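Local structure of nucleoside-diphosphate-sugar epimerase (Pseudomonas aeruginosa, 2X4G) at residues 237-242 with 308-313. The protein probably binds NAD(P) in a Rossmann-type fold and acts on a nucleotide-activated sugar. Residues are numbered along the deposited sequence; the frame is centred on the assembly and turned at random.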
ATOM      1  N   GLU A 237     -18.882  12.378  28.201  1.00 48.39           N
ATOM      2  CA  GLU A 237     -17.461  12.492  28.538  1.00 48.43           C
ATOM      3  C   GLU A 237     -16.624  11.332  27.982  1.00 46.93           C
ATOM      4  O   GLU A 237     -17.127  10.227  27.760  1.00 46.32           O
ATOM      5  CB  GLU A 237     -17.295  12.541  30.048  1.00 49.19           C
ATOM      6  CG  GLU A 237     -17.952  13.748  30.738  1.00 52.52           C
ATOM      7  CD  GLU A 237     -17.418  15.060  30.222  1.00 57.16           C
ATOM      8  OE1 GLU A 237     -18.238  15.954  29.890  1.00 61.01           O
ATOM      9  OE2 GLU A 237     -16.174  15.189  30.123  1.00 60.21           O
ATOM     10  N   ARG A 238     -15.342  11.592  27.761  1.00 46.51           N
ATOM     11  CA  ARG A 238     -14.373  10.545  27.405  1.00 45.37           C
ATOM     12  C   ARG A 238     -13.662  10.058  28.663  1.00 44.65           C
ATOM     13  O   ARG A 238     -13.501  10.812  29.628  1.00 45.67           O
ATOM     14  CB  ARG A 238     -13.326  11.068  26.420  1.00 45.80           C
ATOM     15  CG  ARG A 238     -13.923  11.889  25.290  1.00 48.03           C
ATOM     16  CD  ARG A 238     -13.071  11.929  24.037  1.00 49.72           C
ATOM     17  NE  ARG A 238     -12.077  12.995  24.086  1.00 53.14           N
ATOM     18  CZ  ARG A 238     -11.568  13.627  23.023  1.00 55.18           C
ATOM     19  NH1 ARG A 238     -11.953  13.336  21.782  1.00 54.76           N
ATOM     20  NH2 ARG A 238     -10.672  14.581  23.216  1.00 57.32           N
ATOM     21  N   TYR A 239     -13.251   8.795  28.665  1.00 43.01           N
ATOM     22  CA  TYR A 239     -12.430   8.269  29.747  1.00 41.83           C
ATOM     23  C   TYR A 239     -11.341   7.385  29.183  1.00 40.47           C
ATOM     24  O   TYR A 239     -11.608   6.319  28.627  1.00 38.61           O
ATOM     25  CB  TYR A 239     -13.276   7.488  30.743  1.00 41.74           C
ATOM     26  CG  TYR A 239     -14.257   8.348  31.469  1.00 43.02           C
ATOM     27  CD1 TYR A 239     -15.544   8.529  30.986  1.00 42.79           C
ATOM     28  CD2 TYR A 239     -13.890   9.011  32.628  1.00 43.85           C
ATOM     29  CE1 TYR A 239     -16.451   9.328  31.663  1.00 44.01           C
ATOM     30  CE2 TYR A 239     -14.783   9.818  33.300  1.00 45.38           C
ATOM     31  CZ  TYR A 239     -16.062   9.967  32.816  1.00 45.73           C
ATOM     32  OH  TYR A 239     -16.940  10.773  33.496  1.00 48.56           O
ATOM     33  N   LEU A 240     -10.107   7.865  29.316  1.00 40.61           N
ATOM     34  CA  LEU A 240      -8.927   7.101  28.956  1.00 39.83           C
ATOM     35  C   LEU A 240      -8.671   5.966  29.978  1.00 39.47           C
ATOM     36  O   LEU A 240      -8.601   6.186  31.197  1.00 39.05           O
ATOM     37  CB  LEU A 240      -7.732   8.030  28.865  1.00 40.61           C
ATOM     38  CG  LEU A 240      -7.676   8.968  27.663  1.00 40.56           C
ATOM     39  CD1 LEU A 240      -6.635  10.059  27.902  1.00 38.41           C
ATOM     40  CD2 LEU A 240      -7.352   8.149  26.387  1.00 39.67           C
ATOM     41  N   LEU A 241      -8.576   4.745  29.446  1.00 38.66           N
ATOM     42  CA  LEU A 241      -8.404   3.548  30.237  1.00 37.61           C
ATOM     43  C   LEU A 241      -6.992   3.080  29.914  1.00 37.57           C
ATOM     44  O   LEU A 241      -6.757   2.552  28.857  1.00 36.67           O
ATOM     45  CB  LEU A 241      -9.478   2.515  29.867  1.00 36.84           C
ATOM     46  CG  LEU A 241     -10.943   2.998  30.006  1.00 35.82           C
ATOM     47  CD1 LEU A 241     -11.927   1.965  29.506  1.00 31.50           C
ATOM     48  CD2 LEU A 241     -11.279   3.386  31.456  1.00 34.20           C
ATOM     49  N   THR A 242      -6.063   3.316  30.840  1.00 38.55           N
ATOM     50  CA  THR A 242      -4.633   3.251  30.566  1.00 38.87           C
ATOM     51  C   THR A 242      -3.962   2.219  31.422  1.00 39.42           C
ATOM     52  O   THR A 242      -4.480   1.842  32.465  1.00 39.90           O
ATOM     53  CB  THR A 242      -3.951   4.590  30.874  1.00 39.61           C
ATOM     54  OG1 THR A 242      -4.059   4.870  32.269  1.00 39.81           O
ATOM     55  CG2 THR A 242      -4.610   5.716  30.126  1.00 39.90           C
ATOM     56  N   GLY A 308      -4.094   8.662  32.936  1.00 49.94           N
ATOM     57  CA  GLY A 308      -5.227   7.901  33.470  1.00 49.56           C
ATOM     58  C   GLY A 308      -5.992   8.480  34.651  1.00 50.38           C
ATOM     59  O   GLY A 308      -6.837   7.799  35.218  1.00 50.34           O
ATOM     60  N   ARG A 309      -5.741   9.733  35.006  1.00 51.88           N
ATOM     61  CA  ARG A 309      -6.317  10.319  36.225  1.00 53.61           C
ATOM     62  C   ARG A 309      -7.844  10.446  36.235  1.00 53.05           C
ATOM     63  O   ARG A 309      -8.484  10.227  37.271  1.00 53.14           O
ATOM     64  CB  ARG A 309      -5.725  11.707  36.478  1.00 55.68           C
ATOM     65  CG  ARG A 309      -4.289  11.717  37.018  1.00 59.57           C
ATOM     66  CD  ARG A 309      -3.635  13.080  36.715  1.00 65.19           C
ATOM     67  NE  ARG A 309      -2.586  13.462  37.665  1.00 69.69           N
ATOM     68  CZ  ARG A 309      -1.940  14.629  37.629  1.00 73.56           C
ATOM     69  NH1 ARG A 309      -2.223  15.523  36.675  1.00 74.44           N
ATOM     70  NH2 ARG A 309      -0.999  14.904  38.539  1.00 74.90           N
ATOM     71  N   LYS A 310      -8.424  10.839  35.102  1.00 52.48           N
ATOM     72  CA  LYS A 310      -9.866  11.073  35.037  1.00 52.04           C
ATOM     73  C   LYS A 310     -10.571   9.783  35.400  1.00 51.06           C
ATOM     74  O   LYS A 310     -11.398   9.786  36.301  1.00 51.89           O
ATOM     75  CB  LYS A 310     -10.294  11.547  33.652  1.00 51.87           C
ATOM     76  CG  LYS A 310     -11.746  11.987  33.544  1.00 51.18           C
ATOM     77  CD  LYS A 310     -12.017  12.570  32.163  1.00 50.56           C
ATOM     78  CE  LYS A 310     -13.437  13.119  32.006  1.00 50.86           C
ATOM     79  NZ  LYS A 310     -13.719  13.664  30.626  1.00 48.88           N
ATOM     80  N   ALA A 311     -10.222   8.682  34.731  1.00 49.48           N
ATOM     81  CA  ALA A 311     -10.829   7.367  35.027  1.00 48.69           C
ATOM     82  C   ALA A 311     -10.676   6.962  36.501  1.00 49.15           C
ATOM     83  O   ALA A 311     -11.606   6.444  37.119  1.00 49.42           O
ATOM     84  CB  ALA A 311     -10.233   6.284  34.139  1.00 47.21           C
ATOM     85  N   ARG A 312      -9.493   7.189  37.051  1.00 49.37           N
ATOM     86  CA  ARG A 312      -9.221   6.848  38.421  1.00 50.07           C
ATOM     87  C   ARG A 312     -10.092   7.597  39.417  1.00 51.51           C
ATOM     88  O   ARG A 312     -10.675   6.991  40.299  1.00 51.80           O
ATOM     89  CB  ARG A 312      -7.768   7.161  38.736  1.00 50.75           C
ATOM     90  CG  ARG A 312      -7.362   6.756  40.135  1.00 50.85           C
ATOM     91  CD  ARG A 312      -5.936   7.099  40.405  1.00 52.03           C
ATOM     92  NE  ARG A 312      -5.330   6.048  41.206  1.00 53.53           N
ATOM     93  CZ  ARG A 312      -4.303   5.303  40.827  1.00 53.37           C
ATOM     94  NH1 ARG A 312      -3.718   5.487  39.648  1.00 52.28           N
ATOM     95  NH2 ARG A 312      -3.848   4.366  41.644  1.00 54.19           N
ATOM     96  N   GLU A 313     -10.156   8.915  39.285  1.00 52.77           N
ATOM     97  CA  GLU A 313     -10.896   9.741  40.231  1.00 54.30           C
ATOM     98  C   GLU A 313     -12.414   9.575  40.069  1.00 53.42           C
ATOM     99  O   GLU A 313     -13.133   9.420  41.044  1.00 53.60           O
ATOM    100  CB  GLU A 313     -10.463  11.200  40.081  1.00 55.88           C
ATOM    101  CG  GLU A 313      -8.949  11.393  40.388  1.00 59.07           C
ATOM    102  CD  GLU A 313      -8.491  12.870  40.392  1.00 63.36           C
ATOM    103  OE1 GLU A 313      -7.638  13.230  39.535  1.00 63.80           O
ATOM    104  OE2 GLU A 313      -8.977  13.656  41.253  1.00 65.57           O
TER
HETATM  105  O   HOH W   1      -8.427   8.572  32.436  1.00 29.51           O
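At the edge of the Rossmann-type sheet of this NAD-dependent epimerase/dehydratase family member, the short helix 309-315 lies across strand 238-247, and Lys310 and Ala311 from its first turn meet Glu237, Tyr239 and Leu240. The axes of 238-241 and 309-313 pass 6.9 Å apart at 99°, nearly perpendicular, so the helix spans the strand instead of running along it. The strand is itself fixed by backbone bonds to the parallel neighbour 176-185, through Ile178, Ile180 and Gly182.

Lys310 has the largest share of the contact. With CG anti to the backbone N (chi1 -172°) and every later torsion extended, its chain runs past the Tyr239 ring, crossing that side chain at about a right angle; Lys310 CG comes 3.7 Å from Tyr239 CE2. The ammonium ends above the ring face, Lys310 NZ 5.0 Å from the centroid of the Tyr239 ring, a cation-pi contact. Two oxygens also grip this nitrogen: Lys310 NZ donates to Arg238 O at 3.0 Å, in the carbonyl plane, and forms a salt bridge with the anti lone pair of Glu237 OE2. Tyr239 OH is hydrogen-bonded to Glu314 of the same helix and to the backbone N of Arg234.

Toward Thr242 the contact is mainly apolar and water-mediated. Ala311 CB packs against Leu241 CD2 at 4.1 Å, and Thr242 OG1 lies 3.5 Å from CA of Gly308, the helix N-cap residue. Between strand and helix a water bridges the backbones, donating to Leu240 O at 2.7 Å and accepting from Ala311 N at 2.9 Å.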